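Local coordinates for protein digeranylgeranylglycerophospholipid reductase (PDB 4OPC) that reduces the double bonds of geranylgeranyl chains in archaeal membrane lipids, using FAD, to give saturated phytanyl chains, at residues A[202-206]-A[217-221]; A[212-218]-A[229-234]. One frame throughout, in Å; residues are numbered along the deposited sequence.

Contact 1 (A[202-206]-A[217-221]). With PGT ((1S)-2-{[{[(2R)-2,3-dihydroxypropyl]oxy}(hydroxy)phosphoryl]oxy}-1-[(palmitoyloxy)methyl]ethyl stearate), chain C.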
loop_
_atom_site.group_PDB
_atom_site.type_symbol
_atom_site.label_atom_id
_atom_site.label_comp_id
_atom_site.label_asym_id
_atom_site.label_seq_id
_atom_site.Cartn_x
_atom_site.Cartn_y
_atom_site.Cartn_z
ATOM N N TYR A 202 -12.690 -3.881 17.271
ATOM C CA TYR A 202 -12.587 -2.639 16.515
ATOM C C TYR A 202 -11.177 -2.063 16.546
ATOM O O TYR A 202 -10.584 -1.910 17.619
ATOM C CB TYR A 202 -13.594 -1.603 17.036
ATOM C CG TYR A 202 -14.994 -1.860 16.535
ATOM C CD1 TYR A 202 -15.783 -2.854 17.100
ATOM C CD2 TYR A 202 -15.515 -1.131 15.472
ATOM C CE1 TYR A 202 -17.062 -3.105 16.628
ATOM C CE2 TYR A 202 -16.794 -1.376 14.994
ATOM C CZ TYR A 202 -17.557 -2.362 15.576
ATOM O OH TYR A 202 -18.823 -2.603 15.100
ATOM N N LEU A 203 -10.648 -1.741 15.368
ATOM C CA LEU A 203 -9.417 -0.966 15.280
ATOM C C LEU A 203 -9.685 0.462 15.730
ATOM O O LEU A 203 -10.812 0.954 15.618
ATOM C CB LEU A 203 -8.924 -0.918 13.843
ATOM C CG LEU A 203 -8.745 -2.264 13.144
ATOM C CD1 LEU A 203 -8.252 -2.018 11.734
ATOM C CD2 LEU A 203 -7.790 -3.174 13.920
ATOM N N ARG A 204 -8.652 1.124 16.243
ATOM C CA ARG A 204 -8.760 2.538 16.584
ATOM C C ARG A 204 -7.759 3.338 15.779
ATOM O O ARG A 204 -6.583 2.998 15.716
ATOM C CB ARG A 204 -8.521 2.774 18.075
ATOM C CG ARG A 204 -9.405 1.940 18.984
ATOM C CD ARG A 204 -9.007 2.114 20.441
ATOM N NE ARG A 204 -9.562 1.045 21.263
ATOM C CZ ARG A 204 -9.301 0.879 22.555
ATOM N NH1 ARG A 204 -8.480 1.713 23.185
ATOM N NH2 ARG A 204 -9.863 -0.124 23.220
ATOM N N ILE A 205 -8.241 4.413 15.166
ATOM C CA ILE A 205 -7.400 5.340 14.422
ATOM C C ILE A 205 -7.613 6.722 15.022
ATOM O O ILE A 205 -8.758 7.165 15.182
ATOM C CB ILE A 205 -7.762 5.348 12.928
ATOM C CG1 ILE A 205 -7.351 4.009 12.310
ATOM C CG2 ILE A 205 -7.064 6.502 12.207
ATOM C CD1 ILE A 205 -7.698 3.878 10.833
ATOM N N PHE A 206 -6.523 7.396 15.378
ATOM C CA PHE A 206 -6.582 8.692 16.036
ATOM C C PHE A 206 -5.968 9.738 15.131
ATOM O O PHE A 206 -4.761 9.720 14.868
ATOM C CB PHE A 206 -5.806 8.655 17.353
ATOM C CG PHE A 206 -6.254 7.586 18.313
ATOM C CD1 PHE A 206 -7.237 7.840 19.252
ATOM C CD2 PHE A 206 -5.660 6.335 18.296
ATOM C CE1 PHE A 206 -7.626 6.854 20.155
ATOM C CE2 PHE A 206 -6.051 5.355 19.191
ATOM C CZ PHE A 206 -7.031 5.614 20.110
ATOM N N TRP A 217 -2.205 8.174 14.480
ATOM C CA TRP A 217 -1.876 7.147 15.456
ATOM C C TRP A 217 -2.888 6.025 15.341
ATOM O O TRP A 217 -4.040 6.248 14.943
ATOM C CB TRP A 217 -1.939 7.711 16.875
ATOM C CG TRP A 217 -0.660 8.307 17.381
ATOM C CD1 TRP A 217 -0.214 9.590 17.188
ATOM C CD2 TRP A 217 0.317 7.658 18.198
ATOM N NE1 TRP A 217 0.992 9.765 17.827
ATOM C CE2 TRP A 217 1.338 8.593 18.454
ATOM C CE3 TRP A 217 0.427 6.374 18.738
ATOM C CZ2 TRP A 217 2.456 8.283 19.228
ATOM C CZ3 TRP A 217 1.531 6.072 19.512
ATOM C CH2 TRP A 217 2.524 7.025 19.757
ATOM N N TRP A 218 -2.474 4.814 15.706
ATOM C CA TRP A 218 -3.417 3.711 15.704
ATOM C C TRP A 218 -3.225 2.771 16.868
ATOM O O TRP A 218 -2.151 2.709 17.468
ATOM C CB TRP A 218 -3.355 2.935 14.388
ATOM C CG TRP A 218 -2.138 2.073 14.185
ATOM C CD1 TRP A 218 -1.939 0.809 14.666
ATOM C CD2 TRP A 218 -0.984 2.389 13.391
ATOM N NE1 TRP A 218 -0.718 0.332 14.246
ATOM C CE2 TRP A 218 -0.117 1.278 13.456
ATOM C CE3 TRP A 218 -0.596 3.510 12.644
ATOM C CZ2 TRP A 218 1.108 1.250 12.789
ATOM C CZ3 TRP A 218 0.615 3.488 11.996
ATOM C CH2 TRP A 218 1.456 2.361 12.066
ATOM N N TYR A 219 -4.279 2.011 17.154
ATOM C CA TYR A 219 -4.316 1.040 18.235
ATOM C C TYR A 219 -5.144 -0.111 17.658
ATOM O O TYR A 219 -6.376 -0.034 17.605
ATOM C CB TYR A 219 -4.966 1.702 19.463
ATOM C CG TYR A 219 -5.118 0.870 20.720
ATOM C CD1 TYR A 219 -6.159 -0.041 20.851
ATOM C CD2 TYR A 219 -4.266 1.054 21.807
ATOM C CE1 TYR A 219 -6.333 -0.768 22.015
ATOM C CE2 TYR A 219 -4.433 0.328 22.983
ATOM C CZ TYR A 219 -5.471 -0.580 23.075
ATOM O OH TYR A 219 -5.672 -1.316 24.223
ATOM N N PHE A 220 -4.452 -1.146 17.180
ATOM C CA PHE A 220 -5.082 -2.254 16.464
ATOM C C PHE A 220 -5.020 -3.496 17.365
ATOM O O PHE A 220 -3.954 -4.117 17.485
ATOM C CB PHE A 220 -4.319 -2.555 15.159
ATOM C CG PHE A 220 -4.503 -1.535 14.056
ATOM C CD1 PHE A 220 -5.346 -0.440 14.182
ATOM C CD2 PHE A 220 -3.823 -1.708 12.863
ATOM C CE1 PHE A 220 -5.494 0.464 13.134
ATOM C CE2 PHE A 220 -3.964 -0.819 11.824
ATOM C CZ PHE A 220 -4.804 0.269 11.950
ATOM N N PRO A 221 -6.147 -3.874 17.998
ATOM C CA PRO A 221 -6.067 -5.026 18.909
ATOM C C PRO A 221 -5.775 -6.329 18.172
ATOM O O PRO A 221 -6.347 -6.603 17.107
ATOM C CB PRO A 221 -7.462 -5.077 19.545
ATOM C CG PRO A 221 -8.012 -3.658 19.390
ATOM C CD PRO A 221 -7.467 -3.217 18.054
HETATM C C48 PGT C . -3.222 10.802 5.869
HETATM C C47 PGT C . -2.451 10.120 4.759
HETATM C C46 PGT C . -1.392 9.220 5.362
HETATM C C45 PGT C . -2.048 8.239 6.314
HETATM C C44 PGT C . -1.217 6.980 6.438
HETATM C C43 PGT C . -0.502 6.959 7.776
HETATM C C42 PGT C . 0.445 5.781 7.797
HETATM C C41 PGT C . -0.386 4.523 7.790
HETATM C C40 PGT C . 0.365 3.394 8.453
HETATM C C39 PGT C . -0.666 2.463 9.049
HETATM C C38 PGT C . -1.605 1.993 7.968
HETATM C C37 PGT C . -2.726 1.209 8.606
HETATM C C36 PGT C . -3.597 0.655 7.504
HETATM C C35 PGT C . -4.907 0.150 8.062
HETATM C C34 PGT C . -5.721 -0.448 6.931
HETATM C C33 PGT C . -7.160 -0.675 7.340
HETATM C C32 PGT C . -7.707 -1.947 6.721
HETATM C C31 PGT C . -8.138 -1.754 5.275
HETATM O O31 PGT C . -7.678 -2.505 4.436
HETATM O O2 PGT C . -9.040 -0.732 4.887
HETATM C C2 PGT C . -10.385 -1.111 4.664
HETATM C C1 PGT C . -10.618 -1.721 3.297
HETATM O O3P PGT C . -9.475 -2.121 2.568
HETATM P P PGT C . -9.176 -1.398 1.188
HETATM O O1P PGT C . -9.473 0.063 1.445
HETATM O O2P PGT C . -7.729 -1.578 0.756
HETATM O O4P PGT C . -10.107 -1.913 0.004
HETATM C C4 PGT C . -11.279 -2.672 0.225
HETATM C C5 PGT C . -12.027 -2.906 -1.068
HETATM O O5 PGT C . -12.156 -4.292 -1.290
HETATM C C6 PGT C . -11.276 -2.267 -2.211
HETATM O O6 PGT C . -10.675 -3.242 -3.031
HETATM C C3 PGT C . -11.318 0.087 4.691
HETATM O O3 PGT C . -11.396 0.710 5.950
HETATM C C11 PGT C . -11.583 2.102 5.853
HETATM O O11 PGT C . -12.390 2.550 5.064
HETATM C C12 PGT C . -10.770 3.039 6.722
HETATM C C13 PGT C . -11.432 4.398 6.806
HETATM C C14 PGT C . -10.578 5.311 7.662
HETATM C C15 PGT C . -9.707 6.185 6.787
HETATM C C16 PGT C . -8.958 7.193 7.635
HETATM C C17 PGT C . -9.159 8.572 7.045
HETATM C C18 PGT C . -8.702 9.637 8.018
HETATM C C19 PGT C . -9.185 10.996 7.551
HETATM C C20 PGT C . -10.686 11.124 7.729
HETATM C C21 PGT C . -10.994 12.310 8.621
HETATM C C22 PGT C . -12.310 12.944 8.225
HETATM C C23 PGT C . -12.301 14.394 8.661
HETATM C C24 PGT C . -13.469 15.133 8.047
HETATM C C25 PGT C . -12.969 16.364 7.321
HETATM C C26 PGT C . -13.475 16.355 5.893
#
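Arg204 and Tyr219 face each other as a hydrogen-bonded pair of an antiparallel beta hairpin, strand 202-206 against 216-221, in the mixed sheet of the catalytic domain. Their backbones exchange two hydrogen bonds, N to O each way. From CB outward, the Arg204 side chain tracks Tyr219: CB and CG sit near Tyr219 O, CD reaches CD1 at 3.6 Å, NE continues over the same ring face, above CD1 and CE1, CZ comes to 3.4 Å from CE1, and NH1 finishes over that face toward its rim. The guanidinium thus lies flat over the ring, CE1 beneath its centre, the planes only 15° apart. With Tyr219 chi1 at 180° and Arg204 extended from CG to NE, the two run alongside. NH2 bonds Glu198 O and Tyr219 OH bonds Asp256. Shortening Arg204 to alanine is likely to uncover one face of the Tyr219 ring and leave Glu198 O without this donor. Phe206 CE2 meets Tyr219 CB beside it. On the other face Ile205 CG1 packs at the edge of the Phe220 ring, whose CZ is 3.9 Å from PGT C35. Leu203 CD1 lies over the Phe220 ring, 4.1 Å from its centroid, with Trp218 CD1 over the opposite face.

Contact 2 (A[212-218]-A[229-234]). With PGT ((1S)-2-{[{[(2R)-2,3-dihydroxypropyl]oxy}(hydroxy)phosphoryl]oxy}-1-[(palmitoyloxy)methyl]ethyl stearate), chain C.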
loop_
_atom_site.group_PDB
_atom_site.type_symbol
_atom_site.label_atom_id
_atom_site.label_comp_id
_atom_site.label_asym_id
_atom_site.label_seq_id
_atom_site.Cartn_x
_atom_site.Cartn_y
_atom_site.Cartn_z
ATOM N N SER A 212 0.874 13.285 15.218
ATOM C CA SER A 212 1.179 12.448 14.053
ATOM C C SER A 212 0.960 13.259 12.777
ATOM O O SER A 212 0.090 12.938 11.967
ATOM C CB SER A 212 0.304 11.189 14.043
ATOM O OG SER A 212 -1.058 11.489 14.329
ATOM N N PRO A 213 1.748 14.324 12.596
ATOM C CA PRO A 213 1.496 15.218 11.458
ATOM C C PRO A 213 1.529 14.516 10.107
ATOM O O PRO A 213 2.508 13.852 9.747
ATOM C CB PRO A 213 2.634 16.242 11.554
ATOM C CG PRO A 213 3.682 15.581 12.381
ATOM C CD PRO A 213 2.929 14.746 13.368
ATOM N N GLY A 214 0.433 14.642 9.371
ATOM C CA GLY A 214 0.359 14.073 8.043
ATOM C C GLY A 214 0.029 12.598 7.997
ATOM O O GLY A 214 0.007 12.006 6.921
ATOM N N GLY A 215 -0.215 11.998 9.158
ATOM C CA GLY A 215 -0.610 10.598 9.231
ATOM C C GLY A 215 -1.652 10.423 10.311
ATOM O O GLY A 215 -2.647 11.150 10.355
ATOM N N TYR A 216 -1.436 9.449 11.173
ATOM C CA TYR A 216 -2.307 9.213 12.310
ATOM C C TYR A 216 -1.658 8.235 13.269
ATOM O O TYR A 216 -0.673 7.576 12.928
ATOM C CB TYR A 216 -3.694 8.724 11.883
ATOM C CG TYR A 216 -3.793 7.458 11.050
ATOM C CD1 TYR A 216 -3.622 6.198 11.624
ATOM C CD2 TYR A 216 -4.153 7.511 9.701
ATOM C CE1 TYR A 216 -3.768 5.030 10.877
ATOM C CE2 TYR A 216 -4.301 6.343 8.948
ATOM C CZ TYR A 216 -4.113 5.114 9.545
ATOM O OH TYR A 216 -4.269 3.947 8.827
ATOM N N TRP A 217 -2.205 8.174 14.480
ATOM C CA TRP A 217 -1.876 7.147 15.456
ATOM C C TRP A 217 -2.888 6.025 15.341
ATOM O O TRP A 217 -4.040 6.248 14.943
ATOM C CB TRP A 217 -1.939 7.711 16.875
ATOM C CG TRP A 217 -0.660 8.307 17.381
ATOM C CD1 TRP A 217 -0.214 9.590 17.188
ATOM C CD2 TRP A 217 0.317 7.658 18.198
ATOM N NE1 TRP A 217 0.992 9.765 17.827
ATOM C CE2 TRP A 217 1.338 8.593 18.454
ATOM C CE3 TRP A 217 0.427 6.374 18.738
ATOM C CZ2 TRP A 217 2.456 8.283 19.228
ATOM C CZ3 TRP A 217 1.531 6.072 19.512
ATOM C CH2 TRP A 217 2.524 7.025 19.757
ATOM N N TRP A 218 -2.474 4.814 15.706
ATOM C CA TRP A 218 -3.417 3.711 15.704
ATOM C C TRP A 218 -3.225 2.771 16.868
ATOM O O TRP A 218 -2.151 2.709 17.468
ATOM C CB TRP A 218 -3.355 2.935 14.388
ATOM C CG TRP A 218 -2.138 2.073 14.185
ATOM C CD1 TRP A 218 -1.939 0.809 14.666
ATOM C CD2 TRP A 218 -0.984 2.389 13.391
ATOM N NE1 TRP A 218 -0.718 0.332 14.246
ATOM C CE2 TRP A 218 -0.117 1.278 13.456
ATOM C CE3 TRP A 218 -0.596 3.510 12.644
ATOM C CZ2 TRP A 218 1.108 1.250 12.789
ATOM C CZ3 TRP A 218 0.615 3.488 11.996
ATOM C CH2 TRP A 218 1.456 2.361 12.066
ATOM N N VAL A 229 0.300 -1.000 18.249
ATOM C CA VAL A 229 0.102 0.443 18.413
ATOM C C VAL A 229 1.214 1.183 17.682
ATOM O O VAL A 229 2.384 0.805 17.760
ATOM C CB VAL A 229 0.014 0.853 19.918
ATOM C CG1 VAL A 229 1.158 0.253 20.722
ATOM C CG2 VAL A 229 -0.018 2.363 20.062
ATOM N N GLY A 230 0.866 2.218 16.936
ATOM C CA GLY A 230 1.873 2.915 16.163
ATOM C C GLY A 230 1.394 4.236 15.604
ATOM O O GLY A 230 0.300 4.719 15.921
ATOM N N LEU A 231 2.234 4.826 14.761
ATOM C CA LEU A 231 1.877 6.062 14.084
ATOM C C LEU A 231 2.598 6.185 12.761
ATOM O O LEU A 231 3.623 5.540 12.527
ATOM C CB LEU A 231 2.175 7.302 14.952
ATOM C CG LEU A 231 3.625 7.783 14.966
ATOM C CD1 LEU A 231 3.695 9.238 15.438
ATOM C CD2 LEU A 231 4.503 6.897 15.848
ATOM N N GLY A 232 2.053 7.030 11.900
ATOM C CA GLY A 232 2.690 7.403 10.653
ATOM C C GLY A 232 2.746 8.916 10.590
ATOM O O GLY A 232 1.818 9.601 11.057
ATOM N N ILE A 233 3.835 9.450 10.046
ATOM C CA ILE A 233 3.946 10.892 9.819
ATOM C C ILE A 233 4.436 11.126 8.399
ATOM O O ILE A 233 5.163 10.299 7.846
ATOM C CB ILE A 233 4.874 11.583 10.839
ATOM C CG1 ILE A 233 6.306 11.113 10.672
ATOM C CG2 ILE A 233 4.403 11.330 12.271
ATOM C CD1 ILE A 233 7.266 11.784 11.626
ATOM N N GLN A 234 4.031 12.242 7.806
ATOM C CA GLN A 234 4.406 12.554 6.430
ATOM C C GLN A 234 5.898 12.836 6.291
ATOM O O GLN A 234 6.486 13.568 7.085
ATOM C CB GLN A 234 3.587 13.739 5.919
ATOM C CG GLN A 234 3.902 14.100 4.474
ATOM C CD GLN A 234 2.988 15.167 3.945
ATOM O OE1 GLN A 234 2.457 15.983 4.705
ATOM N NE2 GLN A 234 2.816 15.198 2.636
HETATM C C48 PGT C . -3.222 10.802 5.869
HETATM C C47 PGT C . -2.451 10.120 4.759
HETATM C C46 PGT C . -1.392 9.220 5.362
HETATM C C45 PGT C . -2.048 8.239 6.314
HETATM C C44 PGT C . -1.217 6.980 6.438
HETATM C C43 PGT C . -0.502 6.959 7.776
HETATM C C42 PGT C . 0.445 5.781 7.797
HETATM C C41 PGT C . -0.386 4.523 7.790
HETATM C C40 PGT C . 0.365 3.394 8.453
HETATM C C39 PGT C . -0.666 2.463 9.049
HETATM C C38 PGT C . -1.605 1.993 7.968
HETATM C C37 PGT C . -2.726 1.209 8.606
HETATM C C36 PGT C . -3.597 0.655 7.504
HETATM C C35 PGT C . -4.907 0.150 8.062
HETATM C C34 PGT C . -5.721 -0.448 6.931
HETATM C C33 PGT C . -7.160 -0.675 7.340
HETATM C C32 PGT C . -7.707 -1.947 6.721
HETATM C C31 PGT C . -8.138 -1.754 5.275
HETATM O O31 PGT C . -7.678 -2.505 4.436
HETATM O O2 PGT C . -9.040 -0.732 4.887
HETATM C C2 PGT C . -10.385 -1.111 4.664
HETATM C C1 PGT C . -10.618 -1.721 3.297
HETATM O O3P PGT C . -9.475 -2.121 2.568
HETATM P P PGT C . -9.176 -1.398 1.188
HETATM O O1P PGT C . -9.473 0.063 1.445
HETATM O O2P PGT C . -7.729 -1.578 0.756
HETATM O O4P PGT C . -10.107 -1.913 0.004
HETATM C C4 PGT C . -11.279 -2.672 0.225
HETATM C C5 PGT C . -12.027 -2.906 -1.068
HETATM O O5 PGT C . -12.156 -4.292 -1.290
HETATM C C6 PGT C . -11.276 -2.267 -2.211
HETATM O O6 PGT C . -10.675 -3.242 -3.031
HETATM C C3 PGT C . -11.318 0.087 4.691
HETATM O O3 PGT C . -11.396 0.710 5.950
HETATM C C11 PGT C . -11.583 2.102 5.853
HETATM O O11 PGT C . -12.390 2.550 5.064
HETATM C C12 PGT C . -10.770 3.039 6.722
HETATM C C13 PGT C . -11.432 4.398 6.806
HETATM C C14 PGT C . -10.578 5.311 7.662
HETATM C C15 PGT C . -9.707 6.185 6.787
HETATM C C16 PGT C . -8.958 7.193 7.635
HETATM C C17 PGT C . -9.159 8.572 7.045
HETATM C C18 PGT C . -8.702 9.637 8.018
HETATM C C19 PGT C . -9.185 10.996 7.551
HETATM C C20 PGT C . -10.686 11.124 7.729
HETATM C C21 PGT C . -10.994 12.310 8.621
HETATM C C22 PGT C . -12.310 12.944 8.225
HETATM C C23 PGT C . -12.301 14.394 8.661
HETATM C C24 PGT C . -13.469 15.133 8.047
HETATM C C25 PGT C . -12.969 16.364 7.321
HETATM C C26 PGT C . -13.475 16.355 5.893
#
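Trp218 lays its indole flat across the backbone of Gly230 and Leu231, with Gly230 CA 3.8 Å from the centroid of the six-membered ring. Its other face takes the lipid: PGT C39 approaches CZ3 to 3.4 Å, so the ring is sandwiched between the neighbouring strand and an acyl chain. With chi1 at 73°, CG stands between the backbone N and the carbonyl carbon, and this swings the indole over strand 226-234. A beta carbon at Gly230 would run into CZ2 of the indole, and one at Gly232 into PGT C42. Tyr216 meets the same acyl chain, PGT C43 lying over its ring and PGT C37 3.2 Å from its OH; that hydroxyl is hydrogen-bonded to His298 O.

On the other face of the sheet, Leu231 runs beside Trp217. Its CB sits 3.7 Å from the centroid of the five-membered ring, almost on the ring normal, and its CD1 touches NE1, which itself bonds Thr211 O. Val229 CG2 comes to the edge of the same indole at CZ3.

These side chains hang on a beta hairpin of the sheet, strands 216-221 and 226-234, paired antiparallel. Trp218 and Gly230 exchange two backbone hydrogen bonds; Gly232 N bonds Tyr216 O, while the return bond from Tyr216 N is weak. Before the strand, a type II turn from Ser212 to Gly215 closes with Gly215 N on Ser212 O, and Gln234 N reaches Pro213 O at 2.9 Å. Gly214 takes a positive phi of 82°, and a beta carbon there would run into Gln234 CB; its O both nears PGT C46 and accepts a bond from Gln356. Ile233 CG2 packs on Pro213 CD, and further out helix 242-253 touches Pro213, Trp217, Val229 and Leu231.

In the fold
Contacts 1 and 2 are successive hairpins of one eight-stranded mixed sheet, their centres 11 Å apart, and they share strand 216-221 as the middle strand. Along the chain 202-206 comes first, then the 212-215 turn leads into 216-221, and 226-234 follows, so three neighbouring strands run antiparallel in order. Trp217 and Trp218 belong to both contacts, and Ile205 CG2 packs on Tyr216 CD1 where they meet. Strand 70-80 flanks 202-206, and strand 183-193 flanks 226-234. One face of this part of the sheet carries Ile205, Tyr216, Trp218 and Phe220; the last three line the pocket of the bound lipid, and Trp218 and Phe220 also touch the reduced flavin.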